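Local coordinates for protein tapirin (Caldicellulosiruptor hydrothermalis, PDB 6N2C) that probably binds cellulose and helps an extremely thermophilic bacterium adhere to it, its C-terminal domain being a beta-helix that carries a zinc ion, at residues Ile200-Thr204 / Arg205-Ser209; Ile227-Asp230 / Asn231-Val234; Ile522-Pro525 / Pro526-His530; Leu541-Gly545 / Gly546-Ile550; Gln557-Ile560 / Asp561-Ser565. All coordinates share one frame; numbering follows the deposited sequence. Where two conformers were deposited one is given.

Contact 1 (Ile200-Thr204 / Arg205-Ser209); sequences ITVTT and RNMYS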
loop_
_atom_site.group_PDB
_atom_site.type_symbol
_atom_site.label_atom_id
_atom_site.label_comp_id
_atom_site.label_asym_id
_atom_site.label_seq_id
_atom_site.Cartn_x
_atom_site.Cartn_y
_atom_site.Cartn_z
ATOM N N ILE A 200 13.902 -10.802 7.999
ATOM C CA ILE A 200 14.467 -10.644 6.651
ATOM C C ILE A 200 14.498 -9.170 6.383
ATOM O O ILE A 200 13.517 -8.483 6.658
ATOM C CB ILE A 200 13.730 -11.523 5.588
ATOM C CG1 ILE A 200 13.935 -13.026 6.029
ATOM C CG2 ILE A 200 14.273 -11.242 4.162
ATOM C CD1 ILE A 200 13.477 -14.138 5.118
ATOM N N THR A 201 15.616 -8.669 5.838
ATOM C CA THR A 201 15.737 -7.299 5.366
ATOM C C THR A 201 15.955 -7.353 3.866
ATOM O O THR A 201 16.859 -8.048 3.423
ATOM C CB THR A 201 16.902 -6.599 6.029
ATOM O OG1 THR A 201 16.712 -6.571 7.471
ATOM C CG2 THR A 201 17.038 -5.215 5.585
ATOM N N VAL A 202 15.089 -6.701 3.128
ATOM C CA VAL A 202 15.120 -6.696 1.635
ATOM C C VAL A 202 15.421 -5.260 1.209
ATOM O O VAL A 202 14.681 -4.361 1.545
ATOM C CB VAL A 202 13.793 -7.136 1.042
ATOM C CG1 VAL A 202 13.785 -7.024 -0.483
ATOM C CG2 VAL A 202 13.422 -8.536 1.473
ATOM N N THR A 203 16.441 -5.074 0.325
ATOM C CA THR A 203 16.719 -3.840 -0.368
ATOM C C THR A 203 16.569 -4.173 -1.849
ATOM O O THR A 203 17.264 -5.060 -2.328
ATOM C CB THR A 203 18.109 -3.303 -0.052
ATOM O OG1 THR A 203 18.306 -3.200 1.380
ATOM C CG2 THR A 203 18.316 -1.907 -0.660
ATOM N N THR A 204 15.628 -3.520 -2.510
ATOM C CA THR A 204 15.344 -3.835 -3.907
ATOM C C THR A 204 14.990 -2.656 -4.707
ATOM O O THR A 204 14.765 -1.535 -4.195
ATOM C CB THR A 204 14.308 -4.952 -4.005
ATOM O OG1 THR A 204 14.301 -5.487 -5.365
ATOM C CG2 THR A 204 12.911 -4.378 -3.740
ATOM N N ARG A 205 14.912 -2.846 -6.029
ATOM C CA ARG A 205 14.335 -1.839 -6.886
ATOM C C ARG A 205 12.887 -2.212 -7.011
ATOM O O ARG A 205 12.073 -1.725 -6.170
ATOM C CB ARG A 205 15.001 -1.707 -8.273
ATOM C CG ARG A 205 16.354 -1.106 -8.273
ATOM C CD ARG A 205 16.730 -0.796 -9.713
ATOM N NE ARG A 205 15.881 0.214 -10.373
ATOM C CZ ARG A 205 16.175 0.768 -11.546
ATOM N NH1 ARG A 205 17.248 0.379 -12.258
ATOM N NH2 ARG A 205 15.351 1.670 -12.061
ATOM N N ASN A 206 12.549 -3.132 -7.921
ATOM C CA ASN A 206 11.141 -3.577 -8.061
ATOM C C ASN A 206 10.872 -4.961 -7.575
ATOM O O ASN A 206 11.744 -5.822 -7.652
ATOM C CB ASN A 206 10.707 -3.312 -9.481
ATOM C CG ASN A 206 10.806 -1.825 -9.816
ATOM O OD1 ASN A 206 10.425 -0.977 -8.995
ATOM N ND2 ASN A 206 11.334 -1.456 -11.028
ATOM N N MET A 207 9.612 -5.227 -7.111
ATOM C CA MET A 207 9.252 -6.546 -6.638
ATOM C C MET A 207 7.834 -6.823 -7.088
ATOM O O MET A 207 7.008 -5.894 -7.138
ATOM C CB MET A 207 9.298 -6.586 -5.067
ATOM C CG MET A 207 8.701 -7.844 -4.472
ATOM S SD MET A 207 8.965 -8.028 -2.627
ATOM C CE MET A 207 9.783 -6.432 -2.423
ATOM N N TYR A 208 7.635 -8.011 -7.657
ATOM C CA TYR A 208 6.350 -8.421 -8.120
ATOM C C TYR A 208 5.970 -9.772 -7.531
ATOM O O TYR A 208 6.773 -10.723 -7.445
ATOM C CB TYR A 208 6.324 -8.577 -9.673
ATOM C CG TYR A 208 5.070 -9.211 -10.266
ATOM C CD1 TYR A 208 4.894 -10.606 -10.387
ATOM C CD2 TYR A 208 4.092 -8.443 -10.787
ATOM C CE1 TYR A 208 3.712 -11.119 -10.864
ATOM C CE2 TYR A 208 2.928 -8.954 -11.294
ATOM C CZ TYR A 208 2.772 -10.322 -11.358
ATOM O OH TYR A 208 1.615 -10.864 -11.898
ATOM N N SER A 209 4.681 -9.914 -7.167
ATOM C CA SER A 209 4.145 -11.223 -6.856
ATOM C C SER A 209 2.771 -11.291 -7.435
ATOM O O SER A 209 2.059 -10.276 -7.512
ATOM C CB SER A 209 4.082 -11.356 -5.322
ATOM O OG SER A 209 3.845 -12.684 -4.941
#

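Contact 2 (Ile227-Asp230 / Asn231-Val234); sequences IKAD and NIIV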
loop_
_atom_site.group_PDB
_atom_site.type_symbol
_atom_site.label_atom_id
_atom_site.label_comp_id
_atom_site.label_asym_id
_atom_site.label_seq_id
_atom_site.Cartn_x
_atom_site.Cartn_y
_atom_site.Cartn_z
ATOM N N ILE A 227 11.636 -3.857 4.342
ATOM C CA ILE A 227 11.721 -3.815 2.854
ATOM C C ILE A 227 11.884 -2.353 2.480
ATOM O O ILE A 227 11.126 -1.493 2.917
ATOM C CB ILE A 227 10.447 -4.321 2.184
ATOM C CG1 ILE A 227 10.221 -5.775 2.527
ATOM C CG2 ILE A 227 10.535 -4.126 0.684
ATOM C CD1 ILE A 227 8.899 -6.276 1.871
ATOM N N LYS A 228 12.859 -2.091 1.601
ATOM C CA LYS A 228 12.999 -0.837 0.934
ATOM C C LYS A 228 12.930 -1.148 -0.601
ATOM O O LYS A 228 13.666 -1.996 -1.063
ATOM C CB LYS A 228 14.296 -0.159 1.285
ATOM C CG LYS A 228 14.404 1.173 0.570
ATOM C CD LYS A 228 15.751 1.823 0.875
ATOM C CE LYS A 228 15.940 3.141 0.132
ATOM N NZ LYS A 228 14.876 4.160 0.504
ATOM N N ALA A 229 12.028 -0.495 -1.282
ATOM C CA ALA A 229 11.773 -0.762 -2.727
ATOM C C ALA A 229 11.402 0.477 -3.443
ATOM O O ALA A 229 10.832 1.382 -2.879
ATOM C CB ALA A 229 10.634 -1.761 -2.815
ATOM N N ASP A 230 11.596 0.516 -4.774
ATOM C CA ASP A 230 10.980 1.524 -5.589
ATOM C C ASP A 230 9.507 1.256 -5.818
ATOM O O ASP A 230 8.659 2.154 -5.755
ATOM C CB ASP A 230 11.613 1.517 -7.027
ATOM C CG ASP A 230 13.083 1.940 -7.069
ATOM O OD1 ASP A 230 13.573 2.489 -6.097
ATOM O OD2 ASP A 230 13.650 1.813 -8.177
ATOM N N ASN A 231 9.183 -0.001 -6.131
ATOM C CA ASN A 231 7.814 -0.391 -6.458
ATOM C C ASN A 231 7.565 -1.790 -5.945
ATOM O O ASN A 231 8.492 -2.640 -6.007
ATOM C CB ASN A 231 7.445 -0.371 -7.969
ATOM C CG ASN A 231 7.631 1.007 -8.619
ATOM O OD1 ASN A 231 6.799 1.880 -8.463
ATOM N ND2 ASN A 231 8.764 1.201 -9.308
ATOM N N ILE A 232 6.331 -2.024 -5.414
ATOM C CA ILE A 232 5.877 -3.342 -5.038
ATOM C C ILE A 232 4.537 -3.567 -5.616
ATOM O O ILE A 232 3.628 -2.758 -5.434
ATOM C CB ILE A 232 5.817 -3.521 -3.475
ATOM C CG1 ILE A 232 7.153 -3.231 -2.808
ATOM C CG2 ILE A 232 5.238 -4.891 -3.122
ATOM C CD1 ILE A 232 7.157 -3.409 -1.276
ATOM N N ILE A 233 4.380 -4.677 -6.379
ATOM C CA ILE A 233 3.153 -4.965 -7.068
ATOM C C ILE A 233 2.708 -6.358 -6.734
ATOM O O ILE A 233 3.424 -7.277 -6.953
ATOM C CB ILE A 233 3.304 -4.826 -8.632
ATOM C CG1 ILE A 233 3.760 -3.388 -8.967
ATOM C CG2 ILE A 233 2.028 -5.312 -9.358
ATOM C CD1 ILE A 233 4.168 -3.205 -10.420
ATOM N N VAL A 234 1.498 -6.452 -6.235
ATOM C CA VAL A 234 0.853 -7.762 -5.886
ATOM C C VAL A 234 -0.360 -7.834 -6.747
ATOM O O VAL A 234 -1.436 -7.275 -6.471
ATOM C CB VAL A 234 0.488 -7.863 -4.399
ATOM C CG1 VAL A 234 0.094 -9.308 -4.091
ATOM C CG2 VAL A 234 1.709 -7.528 -3.540
#

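Contact 3 (Ile522-Pro525 / Pro526-His530); sequences INVP and PDQNH. With ZN (zinc ion), chain C; EDO (1,2-ethanediol), chain D.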
loop_
_atom_site.group_PDB
_atom_site.type_symbol
_atom_site.label_atom_id
_atom_site.label_comp_id
_atom_site.label_asym_id
_atom_site.label_seq_id
_atom_site.Cartn_x
_atom_site.Cartn_y
_atom_site.Cartn_z
ATOM N N ILE A 522 11.130 -21.408 -5.795
ATOM C CA ILE A 522 12.422 -21.265 -5.141
ATOM C C ILE A 522 12.254 -21.360 -3.673
ATOM O O ILE A 522 11.622 -20.520 -3.080
ATOM C CB ILE A 522 13.178 -19.952 -5.468
ATOM C CG1 ILE A 522 13.445 -19.831 -6.956
ATOM C CG2 ILE A 522 14.489 -19.916 -4.718
ATOM C CD1 ILE A 522 13.891 -18.463 -7.468
ATOM N N ASN A 523 12.832 -22.416 -3.054
ATOM C CA ASN A 523 12.857 -22.502 -1.603
ATOM C C ASN A 523 14.216 -22.218 -1.163
ATOM O O ASN A 523 15.132 -23.020 -1.431
ATOM C CB ASN A 523 12.460 -23.942 -1.196
ATOM C CG ASN A 523 11.059 -24.292 -1.624
ATOM O OD1 ASN A 523 10.148 -23.422 -1.600
ATOM N ND2 ASN A 523 10.857 -25.559 -2.084
ATOM N N VAL A 524 14.396 -21.103 -0.495
ATOM C CA VAL A 524 15.703 -20.649 -0.077
ATOM C C VAL A 524 16.113 -21.364 1.220
ATOM O O VAL A 524 15.369 -21.385 2.212
ATOM C CB VAL A 524 15.749 -19.180 0.153
ATOM C CG1 VAL A 524 17.175 -18.719 0.463
ATOM C CG2 VAL A 524 15.269 -18.432 -1.099
ATOM N N PRO A 525 17.282 -22.024 1.209
ATOM C CA PRO A 525 17.654 -22.784 2.407
ATOM C C PRO A 525 17.749 -21.953 3.635
ATOM O O PRO A 525 18.168 -20.790 3.576
ATOM C CB PRO A 525 19.048 -23.338 2.059
ATOM C CG PRO A 525 19.037 -23.457 0.629
ATOM C CD PRO A 525 18.159 -22.348 0.075
ATOM N N PRO A 526 17.430 -22.549 4.808
ATOM C CA PRO A 526 17.542 -21.759 6.048
ATOM C C PRO A 526 18.896 -21.307 6.528
ATOM O O PRO A 526 18.971 -20.400 7.342
ATOM C CB PRO A 526 16.949 -22.691 7.101
ATOM C CG PRO A 526 17.194 -24.030 6.579
ATOM C CD PRO A 526 17.089 -23.964 5.071
ATOM N N ASP A 527 19.977 -21.885 6.010
ATOM C CA ASP A 527 21.290 -21.407 6.460
ATOM C C ASP A 527 21.785 -20.164 5.709
ATOM O O ASP A 527 22.779 -19.563 6.111
ATOM C CB ASP A 527 22.340 -22.536 6.370
ATOM C CG ASP A 527 22.527 -23.108 4.974
ATOM O OD1 ASP A 527 21.682 -22.967 4.026
ATOM O OD2 ASP A 527 23.582 -23.763 4.782
ATOM N N GLN A 528 21.098 -19.757 4.638
ATOM C CA GLN A 528 21.497 -18.473 3.950
ATOM C C GLN A 528 21.248 -17.256 4.807
ATOM O O GLN A 528 20.155 -17.117 5.434
ATOM C CB GLN A 528 20.705 -18.352 2.614
ATOM C CG GLN A 528 21.019 -19.463 1.611
ATOM C CD GLN A 528 22.414 -19.320 1.049
ATOM O OE1 GLN A 528 22.794 -18.191 0.700
ATOM N NE2 GLN A 528 23.232 -20.420 1.053
ATOM N N ASN A 529 22.243 -16.376 4.915
ATOM C CA ASN A 529 22.084 -15.149 5.622
ATOM C C ASN A 529 22.378 -13.877 4.827
ATOM O O ASN A 529 22.098 -12.787 5.302
ATOM C CB ASN A 529 22.911 -15.180 6.880
ATOM C CG ASN A 529 24.411 -15.197 6.603
ATOM O OD1 ASN A 529 24.884 -14.990 5.492
ATOM N ND2 ASN A 529 25.160 -15.488 7.629
ATOM N N HIS A 530 22.956 -14.002 3.621
ATOM C CA HIS A 530 23.239 -12.825 2.830
ATOM C C HIS A 530 23.155 -13.237 1.370
ATOM O O HIS A 530 23.922 -14.076 0.912
ATOM C CB HIS A 530 24.657 -12.301 3.143
ATOM C CG HIS A 530 25.056 -11.067 2.355
ATOM N ND1 HIS A 530 26.372 -10.742 2.094
ATOM C CD2 HIS A 530 24.315 -10.108 1.765
ATOM C CE1 HIS A 530 26.401 -9.640 1.352
ATOM N NE2 HIS A 530 25.154 -9.226 1.149
HETATM ZN ZN ZN C . 24.511 -7.775 0.057
HETATM C C1 EDO D . 12.271 -25.376 -4.972
HETATM O O1 EDO D . 13.499 -24.784 -4.630
HETATM C C2 EDO D . 12.343 -26.008 -6.370
HETATM O O2 EDO D . 13.370 -27.011 -6.497
#

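Contact 4 (Leu541-Gly545 / Gly546-Ile550); sequences LQFNG and GNLNI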
loop_
_atom_site.group_PDB
_atom_site.type_symbol
_atom_site.label_atom_id
_atom_site.label_comp_id
_atom_site.label_asym_id
_atom_site.label_seq_id
_atom_site.Cartn_x
_atom_site.Cartn_y
_atom_site.Cartn_z
ATOM N N LEU A 541 8.077 -18.132 -4.095
ATOM C CA LEU A 541 9.334 -17.854 -3.497
ATOM C C LEU A 541 9.228 -17.926 -1.974
ATOM O O LEU A 541 8.600 -17.049 -1.311
ATOM C CB LEU A 541 9.813 -16.471 -3.941
ATOM C CG LEU A 541 11.038 -15.967 -3.271
ATOM C CD1 LEU A 541 12.250 -16.871 -3.482
ATOM C CD2 LEU A 541 11.325 -14.595 -3.805
ATOM N N GLN A 542 9.882 -18.936 -1.414
ATOM C CA GLN A 542 9.689 -19.243 0.049
ATOM C C GLN A 542 10.986 -19.235 0.688
ATOM O O GLN A 542 11.902 -19.953 0.229
ATOM C CB GLN A 542 9.009 -20.589 0.191
ATOM C CG GLN A 542 8.899 -21.119 1.595
ATOM C CD GLN A 542 7.483 -21.522 1.973
ATOM O OE1 GLN A 542 6.760 -22.185 1.175
ATOM N NE2 GLN A 542 7.052 -21.075 3.171
ATOM N N PHE A 543 11.116 -18.439 1.733
ATOM C CA PHE A 543 12.317 -18.395 2.518
ATOM C C PHE A 543 12.131 -19.364 3.682
ATOM O O PHE A 543 11.239 -19.154 4.506
ATOM C CB PHE A 543 12.615 -16.988 3.000
ATOM C CG PHE A 543 12.941 -16.072 1.834
ATOM C CD1 PHE A 543 11.931 -15.460 1.062
ATOM C CD2 PHE A 543 14.252 -15.906 1.445
ATOM C CE1 PHE A 543 12.222 -14.640 -0.024
ATOM C CE2 PHE A 543 14.543 -15.108 0.334
ATOM C CZ PHE A 543 13.537 -14.474 -0.422
ATOM N N ASN A 544 12.957 -20.407 3.701
ATOM C CA ASN A 544 12.805 -21.516 4.696
ATOM C C ASN A 544 13.482 -21.162 6.007
ATOM O O ASN A 544 13.307 -21.873 7.005
ATOM C CB ASN A 544 13.240 -22.840 4.108
ATOM C CG ASN A 544 12.205 -23.422 3.101
ATOM O OD1 ASN A 544 12.542 -24.160 2.139
ATOM N ND2 ASN A 544 10.948 -23.165 3.365
ATOM N N GLY A 545 14.213 -20.049 5.990
ATOM C CA GLY A 545 14.873 -19.460 7.122
ATOM C C GLY A 545 14.676 -17.982 7.239
ATOM O O GLY A 545 14.266 -17.303 6.275
ATOM N N GLY A 546 14.956 -17.456 8.441
ATOM C CA GLY A 546 15.019 -16.000 8.618
ATOM C C GLY A 546 16.434 -15.491 8.786
ATOM O O GLY A 546 17.378 -16.197 8.460
ATOM N N ASN A 547 16.563 -14.314 9.388
ATOM C CA ASN A 547 17.870 -13.685 9.699
ATOM C C ASN A 547 18.758 -13.556 8.423
ATOM O O ASN A 547 19.893 -14.043 8.344
ATOM C CB ASN A 547 18.566 -14.457 10.782
ATOM C CG ASN A 547 17.693 -14.569 12.058
ATOM O OD1 ASN A 547 17.332 -15.667 12.491
ATOM N ND2 ASN A 547 17.301 -13.449 12.591
ATOM N N LEU A 548 18.159 -12.950 7.431
ATOM C CA LEU A 548 18.743 -12.934 6.066
ATOM C C LEU A 548 18.629 -11.517 5.536
ATOM O O LEU A 548 17.548 -10.862 5.625
ATOM C CB LEU A 548 17.975 -13.959 5.227
ATOM C CG LEU A 548 18.056 -13.776 3.678
ATOM C CD1 LEU A 548 19.458 -14.119 3.241
ATOM C CD2 LEU A 548 17.127 -14.765 3.009
ATOM N N ASN A 549 19.739 -10.994 4.931
ATOM C CA ASN A 549 19.728 -9.716 4.252
ATOM C C ASN A 549 19.790 -10.075 2.716
ATOM O O ASN A 549 20.667 -10.824 2.301
ATOM C CB ASN A 549 20.971 -8.936 4.563
ATOM C CG ASN A 549 21.010 -8.454 5.964
ATOM O OD1 ASN A 549 20.089 -7.730 6.419
ATOM N ND2 ASN A 549 22.079 -8.849 6.702
ATOM N N ILE A 550 18.846 -9.486 1.966
ATOM C CA ILE A 550 18.666 -9.651 0.517
ATOM C C ILE A 550 18.925 -8.303 -0.065
ATOM O O ILE A 550 18.305 -7.298 0.306
ATOM C CB ILE A 550 17.237 -10.168 0.125
ATOM C CG1 ILE A 550 17.014 -11.538 0.759
ATOM C CG2 ILE A 550 17.107 -10.305 -1.415
ATOM C CD1 ILE A 550 15.617 -11.993 0.782
#

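Contact 5 (Gln557-Ile560 / Asp561-Ser565); sequences QPLI and DYLLS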
loop_
_atom_site.group_PDB
_atom_site.type_symbol
_atom_site.label_atom_id
_atom_site.label_comp_id
_atom_site.label_asym_id
_atom_site.label_seq_id
_atom_site.Cartn_x
_atom_site.Cartn_y
_atom_site.Cartn_z
ATOM N N GLN A 557 25.358 -8.870 -17.526
ATOM C CA GLN A 557 24.930 -8.626 -18.889
ATOM C C GLN A 557 24.831 -9.898 -19.718
ATOM O O GLN A 557 23.918 -9.957 -20.516
ATOM C CB GLN A 557 25.810 -7.542 -19.559
ATOM C CG GLN A 557 25.225 -7.068 -20.894
ATOM C CD GLN A 557 23.879 -6.403 -20.718
ATOM O OE1 GLN A 557 23.724 -5.498 -19.930
ATOM N NE2 GLN A 557 22.940 -6.803 -21.507
ATOM N N PRO A 558 25.728 -10.866 -19.568
ATOM C CA PRO A 558 25.630 -12.086 -20.394
ATOM C C PRO A 558 24.355 -12.886 -20.043
ATOM O O PRO A 558 23.736 -13.519 -20.925
ATOM C CB PRO A 558 26.829 -12.907 -20.021
ATOM C CG PRO A 558 27.723 -11.991 -19.238
ATOM C CD PRO A 558 27.022 -10.789 -18.842
ATOM N N LEU A 559 23.910 -12.721 -18.807
ATOM C CA LEU A 559 22.631 -13.410 -18.409
ATOM C C LEU A 559 21.469 -12.657 -19.010
ATOM O O LEU A 559 20.558 -13.294 -19.530
ATOM C CB LEU A 559 22.556 -13.587 -16.881
ATOM C CG LEU A 559 21.252 -14.181 -16.283
ATOM C CD1 LEU A 559 21.208 -15.636 -16.790
ATOM C CD2 LEU A 559 21.354 -14.119 -14.776
ATOM N N ILE A 560 21.419 -11.319 -18.971
ATOM C CA ILE A 560 20.390 -10.552 -19.558
ATOM C C ILE A 560 20.322 -10.841 -21.085
ATOM O O ILE A 560 19.263 -11.093 -21.686
ATOM C CB ILE A 560 20.608 -9.070 -19.351
ATOM C CG1 ILE A 560 20.476 -8.693 -17.851
ATOM C CG2 ILE A 560 19.703 -8.205 -20.204
ATOM C CD1 ILE A 560 20.856 -7.325 -17.531
ATOM N N ASP A 561 21.497 -10.843 -21.718
ATOM C CA ASP A 561 21.542 -11.101 -23.158
ATOM C C ASP A 561 20.935 -12.495 -23.481
ATOM O O ASP A 561 20.188 -12.624 -24.453
ATOM C CB ASP A 561 22.978 -11.108 -23.674
ATOM C CG ASP A 561 23.622 -9.709 -23.620
ATOM O OD1 ASP A 561 22.974 -8.676 -23.408
ATOM O OD2 ASP A 561 24.800 -9.762 -23.820
ATOM N N TYR A 562 21.256 -13.492 -22.687
ATOM C CA TYR A 562 20.672 -14.814 -22.852
ATOM C C TYR A 562 19.162 -14.803 -22.698
ATOM O O TYR A 562 18.385 -15.303 -23.601
ATOM C CB TYR A 562 21.245 -15.832 -21.902
ATOM C CG TYR A 562 20.667 -17.205 -22.004
ATOM C CD1 TYR A 562 21.060 -18.088 -23.025
ATOM C CD2 TYR A 562 19.610 -17.612 -21.187
ATOM C CE1 TYR A 562 20.492 -19.345 -23.123
ATOM C CE2 TYR A 562 18.982 -18.832 -21.325
ATOM C CZ TYR A 562 19.462 -19.726 -22.249
ATOM O OH TYR A 562 18.872 -20.915 -22.392
ATOM N N LEU A 563 18.693 -14.186 -21.631
ATOM C CA LEU A 563 17.266 -14.136 -21.421
ATOM C C LEU A 563 16.513 -13.401 -22.529
ATOM O O LEU A 563 15.388 -13.806 -22.909
ATOM C CB LEU A 563 16.892 -13.481 -20.111
ATOM C CG LEU A 563 17.414 -14.235 -18.878
ATOM C CD1 LEU A 563 17.245 -13.406 -17.587
ATOM C CD2 LEU A 563 16.805 -15.596 -18.655
ATOM N N LEU A 564 17.097 -12.363 -23.068
ATOM C CA LEU A 564 16.509 -11.640 -24.117
ATOM C C LEU A 564 16.503 -12.513 -25.414
ATOM O O LEU A 564 15.491 -12.460 -26.145
ATOM C CB LEU A 564 17.314 -10.346 -24.437
ATOM C CG LEU A 564 17.191 -9.200 -23.426
ATOM C CD1 LEU A 564 18.161 -8.033 -23.687
ATOM C CD2 LEU A 564 15.822 -8.601 -23.481
ATOM N N SER A 565 17.578 -13.242 -25.660
ATOM C CA SER A 565 17.685 -14.046 -26.878
ATOM C C SER A 565 16.628 -15.126 -26.932
ATOM O O SER A 565 16.128 -15.451 -28.021
ATOM C CB SER A 565 19.052 -14.660 -27.047
ATOM O OG SER A 565 19.315 -15.757 -26.169
#

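Contact 1 (Ile200-Thr204 / Arg205-Ser209)
Met207 reaches back across a bend of the chain to meet Thr204 and Val202, and this apolar packing is the main side-chain link between 200-204 and 205-209. Its chain runs extended as far as SD, then folds so that CE almost eclipses CB (chi3 4°), an unusual and probably strained torsion. That fold brings Met207 CE to 4.0 Å from Thr204 CG2. The same methyl, Met207 CE, meets Val202 CG1 more loosely, at 4.5 Å.

Polar contact is slighter. Thr204 OG1 lies 3.4 Å from Asn206 O, a weak hydrogen bond at best and not a settled one, because the hydroxyl could turn to a different acceptor. Arg205 sits in the bend and sends its side chain away from the interior; NE forms a long, weak ion pair with Asp230 OD2.

The bend is a corner of the beta-helix. Strand 200-203 runs between strands 548-552 and 227-229, with Ile227 packed on Val202 and Met207. Past the corner, strand 206-209 lies between strands 186-190 and 231-234.

Contact 2 (Ile227-Asp230 / Asn231-Val234)
Ile232 CG1 lies anti to its own carbonyl carbon (chi1 -56°) and CD1 continues the chain in extended form, which carries the branch back over the bend toward Ile227 and Ala229. Ile227 answers with CG2, the methyl held anti to its backbone N. The bend is one corner of the right-handed turn-upon-turn path of a parallel beta-helix: strands 227-229 and 231-234 belong to different faces, with an angle of 104° between their directions. Asp230, in a helical backbone conformation, makes the turn.

The side chains that meet inside the corner are apolar. Ala229 CB rests 3.8 Å from Ile232 CG1. On the side away from the coil interior, yet still buried, Asn231 joins a row of corner asparagines: ND2 bonds Asn206 OD1 of the coil before and Asp177 OD2, and OD1 accepts from Asn251 ND2 of the coil after. Deeper in, the two isoleucines cross at a slant, Ile227 CG2 lying 4.0 Å from Ile232 CD1.

Contact 3 (Ile522-Pro525 / Pro526-His530)
Pro525 and Gln528 close a type I beta turn at the end of strand 522-524. The turn bond runs from Gln528 N to Pro525 O, 3.3 Å long with an N-H...O angle of 159°. The donor stands well above the carbonyl plane, 51° out of it, so this is a long bond with an off-plane approach. Within the turn, Asp527 curls its carboxylate back: CG sits between the backbone N and the carbonyl carbon (chi1 59°), which brings Asp527 OD1 to 3.3 Å from Pro525 CB. Gln528 bends at chi2, and its aliphatic part crosses Val524 at about a right angle, with Gln528 CG 4.1 Å from Val524 CG1.

One shell further out, Phe500 of helix 494-500 packs on Val524 and Pro525, while Gln528 NE2 makes a weak hydrogen bond to Asn503 O. A molecule of 1,2-ethanediol, probably from the crystallisation liquor, accepts a bond from Asn523 N at its O1. Beyond the turn the backbone of Asn529 pairs with Asn549, and His530 follows directly.

His530 NE2 binds the zinc ion at 1.9 Å, and Asp532 OD1 and Glu551 OE1 are its other protein ligands. One ring nitrogen with two carboxylates gives the metal a mixed nitrogen-oxygen set whose negative charge would offset that of the zinc; coordination through NE2 probably leaves the imidazole proton on ND1.

Contact 4 (Leu541-Gly545 / Gly546-Ile550)
Phe543 faces Leu548 and Ile550 across the loop that joins strand 541-543 to strand 548-552. From Phe543 CB, which points toward the far segment, the torsion sets CG anti to the carbonyl carbon (chi1 -66°), and the ring leans into the interior. Along the ring atoms CD2, CE2 and CZ the neighbours change one by one. Phe543 CD2 is met by Leu548 CD2 at 3.5 Å. The next atom, Phe543 CE2, is also within 3.7 Å of Leu548 CD2 and meets the delta methyl of Ile550. At the tip, Phe543 CZ has Ile550 CD1 3.5 Å away.

Both methyls approach the ring obliquely. The leucine side chain crosses the phenylalanine at about a right angle, whereas Ile550 comes from the opposite direction; it was modelled in two conformers, so its exact closeness is doubtful.

This is interior packing between two faces of the parallel beta-helix, with Phe543, Leu548 and Ile550 all turned inward from the strands flanking the loop. Phe543 also packs on Val524 of strand 522-524 on one side in the stack and Ile200 of strand 200-203 on the other, and its ring meets that of Phe196, the planes about 15° apart. The loop itself runs through Gly545 and Gly546. Phe543 O accepts a hydrogen bond from Asn197 ND2.

Contact 5 (Gln557-Ile560 / Asp561-Ser565)
Gln557 and Asp561, one helical turn apart, are joined twice. Through the backbone, Asp561 N gives a bond to Gln557 O at 2.8 Å. Through the side chains, Gln557 NE2 donates to Asp561 OD1 at 2.7 Å. The glutamine bends at chi2 (63°), curling its amide back alongside the helix so that the carboxylate oxygen lies in the amide plane; that oxygen is itself approached from above the carboxylate plane, 39° out of it. The other end of the amide, OE1, takes a hydrogen bond from Arg554.

The remaining backbone bonds keep the same i to i+4 spacing: Tyr562 N to Pro558 O, Leu563 N to Leu559 O and Leu564 N to Ile560 O. Ser565 OG turns back to Tyr562 O, 2.8 Å away, and Tyr562 OH reaches Glu473.

Apolar contacts follow that spacing too. Ile560 and Leu564 lie side by side pointing the same way, with Ile560 CG2 3.8 Å from Leu564 CD1. Leu559 CG stands 4.3 Å from Leu563 CD1, and both leucines press on strand 483-488, with Leu559 also touching strand 513-518. Buried leucines on one side and Gln557 and Asp561 in solvent on another make this a short amphipathic alpha-helix laid against the strands at one end of the beta-helix.

In the fold
Each contact is local, and they follow one another along the chain, none nesting or crossing. Contact 1 turns a corner between two beta-helix faces, and contact 2 the equivalent corner one coil later; they touch, their strands lying side by side on both faces. The chain then travels out along the solenoid and returns. Contact 3 closes the turn between strands 522-524 and 530-532, contact 4 the loop between strands 541-543 and 548-552, and both stack on the other side of contact 1. Strand 548-552 pairs with strand 200-203, tying late sequence to early. Contact 3 supplies His530, and Glu551 follows contact 4. Contact 5, the helix after strand 548-552, lies about 25 Å from contact 3 between centres.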